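Local coordinates for protein histidine kinase (Paraburkholderia phymatum, PDB 6NB0) that probably transfers phosphate from ATP to a histidine side chain of protein, as the sensor kinases of bacterial phosphorelays do, at residues 52-57 and 229-234; 149-154 and 186-191; 214-219 and 268-273; 219-224 and 233-238; 262-267 and 279-284. One frame throughout, in Å; residues are numbered along the deposited sequence.

How the interactions relate
Interaction 1 opens near the N terminus, on helix 44-68, and closes only at 229-234, so it bounds a long loop of the chain. Nested inside that loop, interaction 2 joins the ends of helices 135-154 and 173-189. Interaction 3 starts within the same loop at 214-219 but ends beyond it at 268-273, and therefore crosses interaction 1. Inside the loop of interaction 3 lies the short-range interaction 4, which shares helix 232-238 with interaction 1. Interaction 5, the hairpin of 262-267 and 279-284, crosses interaction 3 in turn. Together they tie the long N-terminal helix, the layer of helices, the loop after strand 207-214 and the edge of the mixed sheet.

Interaction 1: residues 52-57 and 229-234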
# COMPACT_ATOMS: atom_id res chain seq x y z
N GLU A 52 -2.38 3.88 -0.51
CA GLU A 52 -1.18 4.60 -0.06
C GLU A 52 -1.11 4.65 1.46
O GLU A 52 -0.05 4.42 2.05
CB GLU A 52 -1.18 6.03 -0.61
CG GLU A 52 -1.10 6.17 -2.12
CD GLU A 52 -1.08 7.64 -2.57
OE1 GLU A 52 -2.08 8.35 -2.34
OE2 GLU A 52 -0.05 8.08 -3.13
N THR A 53 -2.22 5.05 2.09
CA THR A 53 -2.28 5.09 3.54
C THR A 53 -1.90 3.74 4.15
O THR A 53 -1.12 3.68 5.11
CB THR A 53 -3.70 5.49 4.00
OG1 THR A 53 -3.95 6.83 3.58
CG2 THR A 53 -3.79 5.46 5.54
N ALA A 54 -2.46 2.66 3.60
CA ALA A 54 -2.22 1.33 4.15
C ALA A 54 -0.79 0.89 3.91
O ALA A 54 -0.18 0.20 4.75
CB ALA A 54 -3.20 0.33 3.54
N LEU A 55 -0.26 1.25 2.75
CA LEU A 55 1.14 0.97 2.43
C LEU A 55 2.06 1.56 3.49
O LEU A 55 2.93 0.87 4.04
CB LEU A 55 1.47 1.54 1.05
CG LEU A 55 2.92 1.85 0.67
CD1 LEU A 55 3.68 0.58 0.81
CD2 LEU A 55 2.99 2.34 -0.77
N PHE A 56 1.92 2.86 3.75
CA PHE A 56 2.80 3.51 4.71
C PHE A 56 2.56 2.97 6.11
O PHE A 56 3.50 2.91 6.91
CB PHE A 56 2.60 5.03 4.67
CG PHE A 56 3.31 5.69 3.53
CD1 PHE A 56 2.80 5.61 2.23
CD2 PHE A 56 4.52 6.34 3.73
CE1 PHE A 56 3.47 6.18 1.17
CE2 PHE A 56 5.19 6.92 2.67
CZ PHE A 56 4.67 6.84 1.39
N MET A 57 1.32 2.58 6.42
CA MET A 57 1.09 1.97 7.74
C MET A 57 1.86 0.66 7.88
O MET A 57 2.38 0.37 8.97
CB MET A 57 -0.40 1.75 7.99
CG MET A 57 -0.65 1.32 9.43
SD MET A 57 -2.42 1.03 9.76
CE MET A 57 -2.43 -0.73 9.63
N VAL A 229 -13.69 5.02 5.16
CA VAL A 229 -12.72 4.91 4.08
C VAL A 229 -11.46 4.17 4.54
O VAL A 229 -10.95 3.30 3.82
CB VAL A 229 -12.36 6.32 3.53
CG1 VAL A 229 -11.16 6.27 2.62
CG2 VAL A 229 -13.54 6.93 2.79
N LEU A 230 -10.96 4.49 5.73
CA LEU A 230 -9.73 3.85 6.20
C LEU A 230 -9.97 2.39 6.59
O LEU A 230 -11.09 1.98 6.92
CB LEU A 230 -9.14 4.66 7.37
CG LEU A 230 -8.84 6.13 7.06
CD1 LEU A 230 -8.29 6.89 8.30
CD2 LEU A 230 -7.85 6.29 5.86
N GLU A 231 -8.90 1.61 6.59
CA GLU A 231 -9.00 0.18 6.89
C GLU A 231 -9.57 -0.06 8.28
O GLU A 231 -9.27 0.67 9.23
CB GLU A 231 -7.64 -0.49 6.81
CG GLU A 231 -7.07 -0.70 5.42
CD GLU A 231 -5.69 -1.33 5.50
OE1 GLU A 231 -4.81 -0.75 6.21
OE2 GLU A 231 -5.48 -2.40 4.88
N ASN A 232 -10.37 -1.12 8.41
CA ASN A 232 -11.01 -1.42 9.68
C ASN A 232 -9.99 -1.60 10.81
O ASN A 232 -10.15 -1.04 11.91
CB ASN A 232 -11.88 -2.67 9.54
CG ASN A 232 -12.69 -2.95 10.79
OD1 ASN A 232 -12.22 -3.61 11.71
ND2 ASN A 232 -13.92 -2.44 10.82
N PHE A 233 -8.95 -2.39 10.59
CA PHE A 233 -7.99 -2.65 11.67
C PHE A 233 -7.16 -1.41 11.99
O PHE A 233 -6.74 -1.22 13.13
CB PHE A 233 -7.08 -3.81 11.29
CG PHE A 233 -5.93 -4.01 12.23
CD1 PHE A 233 -6.09 -4.74 13.40
CD2 PHE A 233 -4.67 -3.48 11.94
CE1 PHE A 233 -5.03 -4.93 14.27
CE2 PHE A 233 -3.60 -3.67 12.81
CZ PHE A 233 -3.79 -4.40 13.98
N ALA A 234 -6.90 -0.57 10.97
CA ALA A 234 -6.23 0.71 11.19
C ALA A 234 -7.09 1.63 12.04
O ALA A 234 -6.59 2.31 12.96
CB ALA A 234 -5.92 1.37 9.85
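Met57 reaches across from helix 44-68 to the first turn of helix 232-238. With CG anti to the backbone N (chi1 -171°) the chain runs outward, and a bend at chi3 turns the methyl aside: SD lies against CB of Ala234 at 3.5 Å, while CE comes to 4.2 Å from OE1 of Glu231. A flexible, apolar thioether suits this position, against a small methyl on the helix. Beside it the extended chain of Glu231 comes the other way, crossing Met57 obliquely, and brings its carboxylate over Ala54, with OE1 3.3 Å from CB. Alanine's bare methyl suits a carboxylate lying this close. The acid does not end there: its OE2 makes a salt bridge with Arg58, one residue beyond Met57.

Glu231 also holds the N-cap position of helix 232-238, while its side chain is spent on Arg58. The contact thus sets the long helix 44-68, which reaches into the HisKA sequence range, against the part of the kinase expected to bind ATP. Ala54 also meets Leu55 of the second subunit.

Thr53 and Leu230 meet at about a right angle, methyl to methyl, CG2 to CD2 at 4.2 Å. Threonine serves both needs here, because its OG1, turned beside the backbone N, bonds back to the carbonyl of Arg49.

Interaction 2: residues 149-154 and 186-191; sequences GLAARR and FAVEAS
Arg154, from the last part of helix 135-154, reaches across to the C-terminal end of helix 173-189, in a helix-to-helix contact within the alpha/beta sandwich of the histidine-kinase (GHKL, or Bergerat) catalytic domain. Every residue that touches is buried. Bends at chi2 and chi3 curl the arginine chain, and its guanidinium presents its edge to the carbonyls where the second helix runs out. NH2 gives two hydrogen bonds, to Glu189 O at 2.8 Å and to Ser191 O at 2.9 Å, the latter lying in the carbonyl plane. NH1 forms a salt bridge with Glu189 OE1 at 3.0 Å, but meets it from above the carboxylate, the two flat groups being 61° apart. NH1 also serves Pro227 O, and Glu189 has further partners in His228 ND1 and the backbone N of Val229 and Leu230, so the buried acid is well satisfied. An arginine suits a helix end, whose carbonyls would be expected to favour a positive charge.

Next to this polar cluster the packing is apolar. Val188 CG1 sits 3.6 Å from Leu150 CD2 and 3.8 Å from CA of Ala151, whose small side chain lets the helices approach closely. The same Leu150 methyl presses on CD of Glu189.

At this turn Ala152 and Arg153 lie on the exposed side, Ala152 with its CB pointing away from the second helix. Beyond helix 173-189, Ser191 OG turns back to donate to Ala187 O at 2.7 Å.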
# COMPACT_ATOMS: atom_id res chain seq x y z
N GLY A 149 -15.21 11.75 -0.76
CA GLY A 149 -14.83 10.42 -0.31
C GLY A 149 -15.50 10.02 1.00
O GLY A 149 -15.89 8.87 1.14
N LEU A 150 -15.65 10.96 1.95
CA LEU A 150 -16.22 10.58 3.25
C LEU A 150 -17.02 11.66 3.97
O LEU A 150 -18.03 11.34 4.60
CB LEU A 150 -15.10 10.09 4.19
CG LEU A 150 -15.58 9.46 5.51
CD1 LEU A 150 -16.43 8.19 5.27
CD2 LEU A 150 -14.37 9.14 6.39
N ALA A 151 -16.59 12.93 3.95
CA ALA A 151 -17.22 13.91 4.84
C ALA A 151 -18.70 14.08 4.54
O ALA A 151 -19.55 14.12 5.46
CB ALA A 151 -16.48 15.25 4.75
N ALA A 152 -19.06 14.21 3.26
CA ALA A 152 -20.47 14.42 2.93
C ALA A 152 -21.33 13.26 3.42
O ALA A 152 -22.40 13.46 4.01
CB ALA A 152 -20.64 14.64 1.43
N ARG A 153 -20.88 12.02 3.21
CA ARG A 153 -21.70 10.89 3.61
C ARG A 153 -21.67 10.63 5.11
O ARG A 153 -22.48 9.82 5.60
CB ARG A 153 -21.30 9.61 2.85
CG ARG A 153 -20.01 8.96 3.33
CD ARG A 153 -19.55 7.89 2.32
NE ARG A 153 -19.06 8.51 1.08
CZ ARG A 153 -18.95 7.88 -0.09
NH1 ARG A 153 -19.30 6.60 -0.18
NH2 ARG A 153 -18.51 8.53 -1.16
N ARG A 154 -20.80 11.31 5.85
CA ARG A 154 -20.79 11.25 7.31
C ARG A 154 -21.40 12.49 7.96
O ARG A 154 -21.43 12.59 9.20
CB ARG A 154 -19.34 11.06 7.81
CG ARG A 154 -18.74 9.69 7.53
CD ARG A 154 -19.19 8.69 8.62
NE ARG A 154 -18.61 9.07 9.90
CZ ARG A 154 -17.44 8.62 10.34
NH1 ARG A 154 -16.75 7.74 9.61
NH2 ARG A 154 -16.95 9.04 11.51
N PHE A 186 -8.60 11.42 8.41
CA PHE A 186 -8.54 10.87 9.77
C PHE A 186 -9.47 11.62 10.71
O PHE A 186 -10.21 11.02 11.51
CB PHE A 186 -7.09 10.93 10.28
CG PHE A 186 -6.93 10.37 11.68
CD1 PHE A 186 -7.10 11.18 12.79
CD2 PHE A 186 -6.66 9.02 11.87
CE1 PHE A 186 -7.00 10.65 14.08
CE2 PHE A 186 -6.55 8.48 13.15
CZ PHE A 186 -6.70 9.29 14.25
N ALA A 187 -9.43 12.96 10.65
CA ALA A 187 -10.29 13.76 11.52
C ALA A 187 -11.75 13.48 11.22
O ALA A 187 -12.56 13.33 12.15
CB ALA A 187 -9.96 15.25 11.34
N VAL A 188 -12.10 13.35 9.93
CA VAL A 188 -13.47 13.03 9.54
C VAL A 188 -13.87 11.67 10.11
O VAL A 188 -14.97 11.51 10.66
CB VAL A 188 -13.62 13.07 8.01
CG1 VAL A 188 -14.99 12.50 7.59
CG2 VAL A 188 -13.46 14.53 7.52
N GLU A 189 -12.98 10.66 10.00
CA GLU A 189 -13.30 9.33 10.53
C GLU A 189 -13.55 9.39 12.02
O GLU A 189 -14.39 8.65 12.56
CB GLU A 189 -12.16 8.34 10.22
CG GLU A 189 -12.08 7.89 8.75
CD GLU A 189 -13.01 6.72 8.44
OE1 GLU A 189 -14.03 6.56 9.14
OE2 GLU A 189 -12.72 5.96 7.49
N ALA A 190 -12.85 10.29 12.71
CA ALA A 190 -13.01 10.48 14.14
C ALA A 190 -13.96 11.64 14.47
O ALA A 190 -13.79 12.32 15.49
CB ALA A 190 -11.64 10.71 14.78
N SER A 191 -14.98 11.87 13.63
CA SER A 191 -15.98 12.90 13.88
C SER A 191 -17.39 12.31 13.86
O SER A 191 -17.67 11.39 13.08
CB SER A 191 -15.91 14.04 12.84
OG SER A 191 -14.70 14.79 12.96

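Interaction 3: residues 214-219 and 268-273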
# COMPACT_ATOMS: atom_id res chain seq x y z
N TRP A 214 -10.52 19.78 15.27
CA TRP A 214 -11.90 19.32 15.30
C TRP A 214 -12.24 18.80 16.68
O TRP A 214 -11.36 18.40 17.44
CB TRP A 214 -12.15 18.23 14.25
CG TRP A 214 -11.72 16.83 14.62
CD1 TRP A 214 -12.55 15.77 14.87
CD2 TRP A 214 -10.37 16.32 14.72
NE1 TRP A 214 -11.80 14.63 15.14
CE2 TRP A 214 -10.47 14.95 15.06
CE3 TRP A 214 -9.10 16.89 14.57
CZ2 TRP A 214 -9.34 14.13 15.24
CZ3 TRP A 214 -7.98 16.08 14.75
CH2 TRP A 214 -8.10 14.72 15.08
N GLN A 215 -13.54 18.84 17.01
CA GLN A 215 -14.03 18.20 18.22
C GLN A 215 -14.20 16.71 17.95
O GLN A 215 -15.06 16.31 17.16
CB GLN A 215 -15.35 18.84 18.67
CG GLN A 215 -15.59 18.68 20.15
CD GLN A 215 -14.67 19.57 20.98
OE1 GLN A 215 -14.37 19.25 22.13
NE2 GLN A 215 -14.24 20.69 20.41
N ALA A 216 -13.39 15.88 18.61
CA ALA A 216 -13.27 14.48 18.24
C ALA A 216 -14.34 13.63 18.91
O ALA A 216 -14.72 13.88 20.06
CB ALA A 216 -11.89 13.93 18.63
N THR A 217 -14.83 12.62 18.18
CA THR A 217 -15.63 11.52 18.73
C THR A 217 -14.89 10.25 18.33
O THR A 217 -15.18 9.65 17.28
CB THR A 217 -17.06 11.53 18.20
OG1 THR A 217 -17.67 12.80 18.47
CG2 THR A 217 -17.90 10.41 18.85
N PRO A 218 -13.88 9.85 19.10
CA PRO A 218 -13.04 8.72 18.65
C PRO A 218 -13.82 7.41 18.50
O PRO A 218 -13.43 6.56 17.70
CB PRO A 218 -11.94 8.63 19.73
CG PRO A 218 -12.45 9.46 20.89
CD PRO A 218 -13.36 10.50 20.32
N ALA A 219 -14.96 7.25 19.19
CA ALA A 219 -15.78 6.06 18.98
C ALA A 219 -16.32 5.96 17.56
O ALA A 219 -16.63 4.85 17.10
CB ALA A 219 -16.96 6.03 19.97
N GLY A 268 -2.05 15.19 18.25
CA GLY A 268 -2.48 15.49 19.60
C GLY A 268 -3.36 14.38 20.16
O GLY A 268 -3.79 13.47 19.45
N GLU A 269 -3.64 14.47 21.45
CA GLU A 269 -4.54 13.50 22.04
C GLU A 269 -5.98 13.80 21.63
O GLU A 269 -6.28 14.86 21.07
CB GLU A 269 -4.39 13.48 23.56
CG GLU A 269 -4.93 14.71 24.27
CD GLU A 269 -5.06 14.52 25.77
OE1 GLU A 269 -5.18 13.37 26.24
OE2 GLU A 269 -5.05 15.54 26.49
N PHE A 270 -6.86 12.83 21.85
CA PHE A 270 -8.29 13.07 21.71
C PHE A 270 -8.74 13.83 22.95
O PHE A 270 -8.80 13.26 24.05
CB PHE A 270 -9.06 11.75 21.54
CG PHE A 270 -8.77 11.03 20.23
CD1 PHE A 270 -9.05 11.61 19.01
CD2 PHE A 270 -8.23 9.74 20.24
CE1 PHE A 270 -8.81 10.93 17.82
CE2 PHE A 270 -7.97 9.07 19.04
CZ PHE A 270 -8.28 9.65 17.84
N ALA A 271 -9.03 15.11 22.79
CA ALA A 271 -9.28 16.01 23.91
C ALA A 271 -10.77 16.10 24.21
O ALA A 271 -11.59 16.33 23.31
CB ALA A 271 -8.71 17.40 23.62
N ASP A 272 -11.12 15.92 25.48
CA ASP A 272 -12.50 16.07 25.92
C ASP A 272 -12.80 17.55 26.16
O ASP A 272 -11.98 18.26 26.76
CB ASP A 272 -12.76 15.26 27.19
N GLY A 273 -13.94 18.01 25.67
CA GLY A 273 -14.32 19.40 25.79
C GLY A 273 -13.44 20.39 25.06
O GLY A 273 -13.62 21.60 25.22
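The carbonyl oxygen of Ala190 is gripped by two donors, Trp214 NE1 and Thr217 N, and this holds in place the indole whose CZ2 lies 4.1 Å from CE1 of Phe270. The Trp214 atom comes to the edge of the phenyl ring, near its plane. With CG between the backbone N and the carbonyl carbon (chi1 81°), the benzo edge of the indole is carried to Phe270.

Phe270 is the centre of the contact, with three residues of 214-219 around its ring. Pro218 covers one face: its CB is 3.9 Å from the ring centroid and only 9° off the normal, a CH-pi contact. The compact, rigid pyrrolidine, whose C-H bonds are somewhat polarised, suits an aromatic face, and its CG reaches on to Phe270 CB. Ala216 sets its CB 3.7 Å from CD1 of Phe270.

In the fold, residues 268-273 make up most of the loop joining the two hairpin strands, 264-267 and 276-283. The other segment is the chain leaving strand 207-214, which pairs with strand 276-283. Phe270 thus leans out of the hairpin connection onto the loop that follows strand 207-214, and inward it also touches Leu221 and Phe186. The connection itself is steadied by Ser276 OG, bonded to Ala271 N.

At the outer margin the side chain of Gln215 lies against the backbone of Gly273. That glycine has a positive phi, the conformation its lack of a side chain favours, but it is poorly ordered.

Interaction 4: residues 219-224 and 233-238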
# COMPACT_ATOMS: atom_id res chain seq x y z
N ALA A 219 -14.96 7.25 19.19
CA ALA A 219 -15.78 6.06 18.98
C ALA A 219 -16.32 5.96 17.56
O ALA A 219 -16.63 4.85 17.10
CB ALA A 219 -16.96 6.03 19.97
N ALA A 220 -16.41 7.08 16.83
CA ALA A 220 -16.87 7.02 15.45
C ALA A 220 -15.90 6.24 14.56
O ALA A 220 -16.32 5.69 13.54
CB ALA A 220 -17.09 8.43 14.91
N LEU A 221 -14.61 6.18 14.93
CA LEU A 221 -13.62 5.47 14.12
C LEU A 221 -14.01 4.01 13.89
O LEU A 221 -13.72 3.43 12.84
CB LEU A 221 -12.26 5.53 14.82
CG LEU A 221 -11.44 6.79 14.55
CD1 LEU A 221 -10.35 6.93 15.60
CD2 LEU A 221 -10.85 6.68 13.14
N THR A 222 -14.63 3.39 14.89
CA THR A 222 -14.93 1.97 14.83
C THR A 222 -16.42 1.69 14.81
O THR A 222 -16.83 0.55 15.02
CB THR A 222 -14.27 1.22 16.00
OG1 THR A 222 -14.65 1.83 17.24
CG2 THR A 222 -12.75 1.24 15.88
N ASP A 223 -17.25 2.69 14.55
CA ASP A 223 -18.69 2.49 14.56
C ASP A 223 -19.12 1.80 13.27
O ASP A 223 -19.06 2.41 12.20
CB ASP A 223 -19.40 3.84 14.73
CG ASP A 223 -20.90 3.72 14.89
OD1 ASP A 223 -21.48 2.67 14.57
OD2 ASP A 223 -21.51 4.71 15.34
N PRO A 224 -19.60 0.54 13.32
CA PRO A 224 -19.96 -0.17 12.08
C PRO A 224 -21.20 0.36 11.39
O PRO A 224 -21.44 -0.03 10.24
CB PRO A 224 -20.18 -1.62 12.56
CG PRO A 224 -20.58 -1.49 13.99
CD PRO A 224 -19.81 -0.29 14.52
N PHE A 233 -8.95 -2.39 10.59
CA PHE A 233 -7.99 -2.65 11.67
C PHE A 233 -7.16 -1.41 11.99
O PHE A 233 -6.74 -1.22 13.13
CB PHE A 233 -7.08 -3.81 11.29
CG PHE A 233 -5.93 -4.01 12.23
CD1 PHE A 233 -6.09 -4.74 13.40
CD2 PHE A 233 -4.67 -3.48 11.94
CE1 PHE A 233 -5.03 -4.93 14.27
CE2 PHE A 233 -3.60 -3.67 12.81
CZ PHE A 233 -3.79 -4.40 13.98
N ALA A 234 -6.90 -0.57 10.97
CA ALA A 234 -6.23 0.71 11.19
C ALA A 234 -7.09 1.63 12.04
O ALA A 234 -6.59 2.31 12.96
CB ALA A 234 -5.92 1.37 9.85
N ARG A 235 -8.39 1.71 11.73
CA ARG A 235 -9.30 2.51 12.54
C ARG A 235 -9.37 2.01 13.98
O ARG A 235 -9.37 2.81 14.92
CB ARG A 235 -10.69 2.52 11.90
CG ARG A 235 -10.75 3.36 10.62
CD ARG A 235 -12.16 3.42 10.01
NE ARG A 235 -12.55 2.19 9.30
CZ ARG A 235 -13.45 1.30 9.72
NH1 ARG A 235 -14.06 1.42 10.89
NH2 ARG A 235 -13.74 0.26 8.95
N ALA A 236 -9.44 0.68 14.17
CA ALA A 236 -9.42 0.10 15.51
C ALA A 236 -8.12 0.45 16.24
O ALA A 236 -8.15 0.87 17.41
CB ALA A 236 -9.60 -1.42 15.43
N GLN A 237 -6.97 0.25 15.58
CA GLN A 237 -5.69 0.53 16.21
C GLN A 237 -5.60 1.99 16.64
O GLN A 237 -4.96 2.29 17.66
CB GLN A 237 -4.52 0.18 15.27
CG GLN A 237 -3.17 -0.00 15.99
CD GLN A 237 -2.46 1.32 16.30
OE1 GLN A 237 -2.66 2.32 15.61
NE2 GLN A 237 -1.66 1.33 17.37
N ALA A 238 -6.26 2.89 15.90
CA ALA A 238 -6.15 4.32 16.21
C ALA A 238 -6.86 4.68 17.51
O ALA A 238 -6.53 5.72 18.10
CB ALA A 238 -6.72 5.16 15.07
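Leu221 and Arg235 bury the most surface here, and their side chains run alongside one another, pointing opposite ways. The arginine wraps round the leucine's carbonyl: Leu221 O lies 3.3 Å from CB and 3.2 Å from CD of Arg235, and the bend at chi3 (-76°) brings the guanidinium back to the same oxygen. NH1 then donates to Leu221 O at 2.8 Å in an almost straight bond, 168° at the hydrogen, lying both in the guanidinium plane and in the carbonyl plane. Meanwhile Leu221 puts CD1 on Ala238 CB at 4.1 Å and CD2 beside CG of the arginine, so its branches touch the helix about one turn apart, at Ala238 and Arg235.

Thr222 packs alongside. Its methyl CG2, anti to the carbonyl carbon, rests 3.5 Å from CA of Ala236, a close fit to the bare backbone that small alanines allow.

These contacts fasten the loop after strand 207-214 to the helix 232-238 that follows it. NE of Arg235 bonds Leu230 O, and Glu189 lies against both Arg235 and Leu221. The buried arginine therefore ties main-chain carbonyls on two sides, and its charge is probably eased by the nearby glutamate.

Interaction 5: residues 262-267 and 279-284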
# COMPACT_ATOMS: atom_id res chain seq x y z
N ASP A 262 11.83 17.37 5.42
CA ASP A 262 12.56 18.07 6.49
C ASP A 262 11.59 18.80 7.42
O ASP A 262 11.84 19.92 7.86
CB ASP A 262 13.58 19.04 5.91
CG ASP A 262 14.64 18.33 5.07
OD1 ASP A 262 14.85 17.12 5.28
OD2 ASP A 262 15.26 19.00 4.21
N GLY A 263 10.47 18.14 7.73
CA GLY A 263 9.41 18.71 8.54
C GLY A 263 9.10 17.82 9.73
O GLY A 263 9.95 17.09 10.22
N ALA A 264 7.85 17.88 10.17
CA ALA A 264 7.48 17.18 11.39
C ALA A 264 5.98 16.97 11.40
O ALA A 264 5.23 17.71 10.75
CB ALA A 264 7.91 17.97 12.64
N PHE A 265 5.55 15.98 12.18
CA PHE A 265 4.12 15.71 12.31
C PHE A 265 3.79 15.46 13.77
O PHE A 265 4.55 14.79 14.47
CB PHE A 265 3.73 14.50 11.47
CG PHE A 265 2.32 14.05 11.70
CD1 PHE A 265 1.27 14.82 11.25
CD2 PHE A 265 2.04 12.88 12.41
CE1 PHE A 265 -0.05 14.43 11.48
CE2 PHE A 265 0.72 12.48 12.65
CZ PHE A 265 -0.32 13.25 12.18
N GLU A 266 2.69 16.04 14.26
CA GLU A 266 2.30 15.87 15.66
C GLU A 266 0.83 15.48 15.70
O GLU A 266 -0.02 16.20 15.16
CB GLU A 266 2.54 17.15 16.47
CG GLU A 266 3.98 17.61 16.48
CD GLU A 266 4.24 18.74 17.46
OE1 GLU A 266 3.45 19.71 17.47
OE2 GLU A 266 5.21 18.64 18.22
N GLN A 267 0.55 14.34 16.33
CA GLN A 267 -0.81 13.90 16.60
C GLN A 267 -1.14 14.24 18.05
O GLN A 267 -0.54 13.68 18.98
CB GLN A 267 -0.96 12.40 16.33
CG GLN A 267 -2.37 11.91 16.57
CD GLN A 267 -2.47 10.42 16.58
OE1 GLN A 267 -1.47 9.72 16.36
NE2 GLN A 267 -3.66 9.90 16.87
N LYS A 279 -0.97 18.25 13.45
CA LYS A 279 -0.14 19.36 12.98
C LYS A 279 0.90 18.78 12.03
O LYS A 279 1.68 17.90 12.42
CB LYS A 279 0.53 20.11 14.13
CG LYS A 279 -0.46 20.88 15.03
CD LYS A 279 0.28 21.57 16.16
CE LYS A 279 -0.69 22.14 17.16
NZ LYS A 279 0.01 23.00 18.18
N PHE A 280 0.93 19.32 10.81
CA PHE A 280 1.85 18.91 9.75
C PHE A 280 2.74 20.09 9.39
O PHE A 280 2.26 21.22 9.23
CB PHE A 280 1.01 18.41 8.55
CG PHE A 280 1.83 17.99 7.35
CD1 PHE A 280 2.21 18.92 6.39
CD2 PHE A 280 2.17 16.65 7.15
CE1 PHE A 280 2.94 18.52 5.26
CE2 PHE A 280 2.91 16.25 6.02
CZ PHE A 280 3.29 17.18 5.09
N ARG A 281 4.06 19.86 9.31
CA ARG A 281 4.97 20.90 8.82
C ARG A 281 5.90 20.31 7.78
O ARG A 281 6.35 19.17 7.91
CB ARG A 281 5.88 21.49 9.93
CG ARG A 281 5.25 22.10 11.15
CD ARG A 281 6.39 22.74 12.00
NE ARG A 281 7.48 21.81 12.36
CZ ARG A 281 8.68 21.77 11.79
NH1 ARG A 281 8.99 22.61 10.80
NH2 ARG A 281 9.60 20.90 12.20
N ALA A 282 6.24 21.11 6.78
CA ALA A 282 7.15 20.69 5.71
C ALA A 282 7.99 21.89 5.31
O ALA A 282 7.48 23.01 5.28
CB ALA A 282 6.37 20.13 4.50
N SER A 283 9.27 21.66 5.02
CA SER A 283 10.13 22.74 4.59
C SER A 283 9.73 23.18 3.19
O SER A 283 9.35 22.37 2.34
CB SER A 283 11.60 22.30 4.60
OG SER A 283 12.42 23.30 4.05
N LEU A 284 9.80 24.49 2.94
CA LEU A 284 9.36 25.01 1.65
C LEU A 284 10.34 24.65 0.54
O LEU A 284 9.96 23.99 -0.44
CB LEU A 284 9.14 26.52 1.75
CG LEU A 284 7.78 26.75 2.43
CD1 LEU A 284 7.46 28.23 2.54
CD2 LEU A 284 6.71 26.02 1.66
O HOH W 1 9.95 22.30 8.39
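A beta hairpin forms the edge of the mixed sheet here, strand 264-267 running antiparallel to strand 276-283, with Ala264 facing Arg281 and Glu266 facing Lys279 as hydrogen-bonded pairs. The N of Ala264 gives to Arg281 O at 3.0 Å, and the N of Arg281 returns to Ala264 O at 2.8 Å. The Glu266 and Lys279 pair repeats the exchange through its own backbone atoms. Between them, the non-hydrogen-bonded pair of Phe265 and Phe280 brings CA of Phe265 within 3.3 Å of Lys279 O.

Side chains alternate between two faces. Phe265 and Phe280 turn inward onto helices 173-189 and 252-260, so the two rings pack between sheet and helices, in the alpha/beta sandwich of this domain. Ala264, Glu266, Lys279 and Arg281 share the other face. There Arg281, bent at chi3, folds its guanidinium back over the neighbouring strand, with NH2 3.4 Å from Ala264 CB and one face over Ala264 N. A small alanine beneath lets the flat group lie close. Glu266 and Lys279 carry opposite charges that may attract, though NZ does not touch the acid.

The strand begins just after a Schellman motif that ends helix 252-260, in which Asp262 takes the positive phi. With no side chain, Gly263 can press its CA to 3.2 Å from Arg281 O in a CA-H...O contact. A water bridges this end, donating to Asp262 O at 3.1 Å and accepting a weak bond from Arg281 NH1.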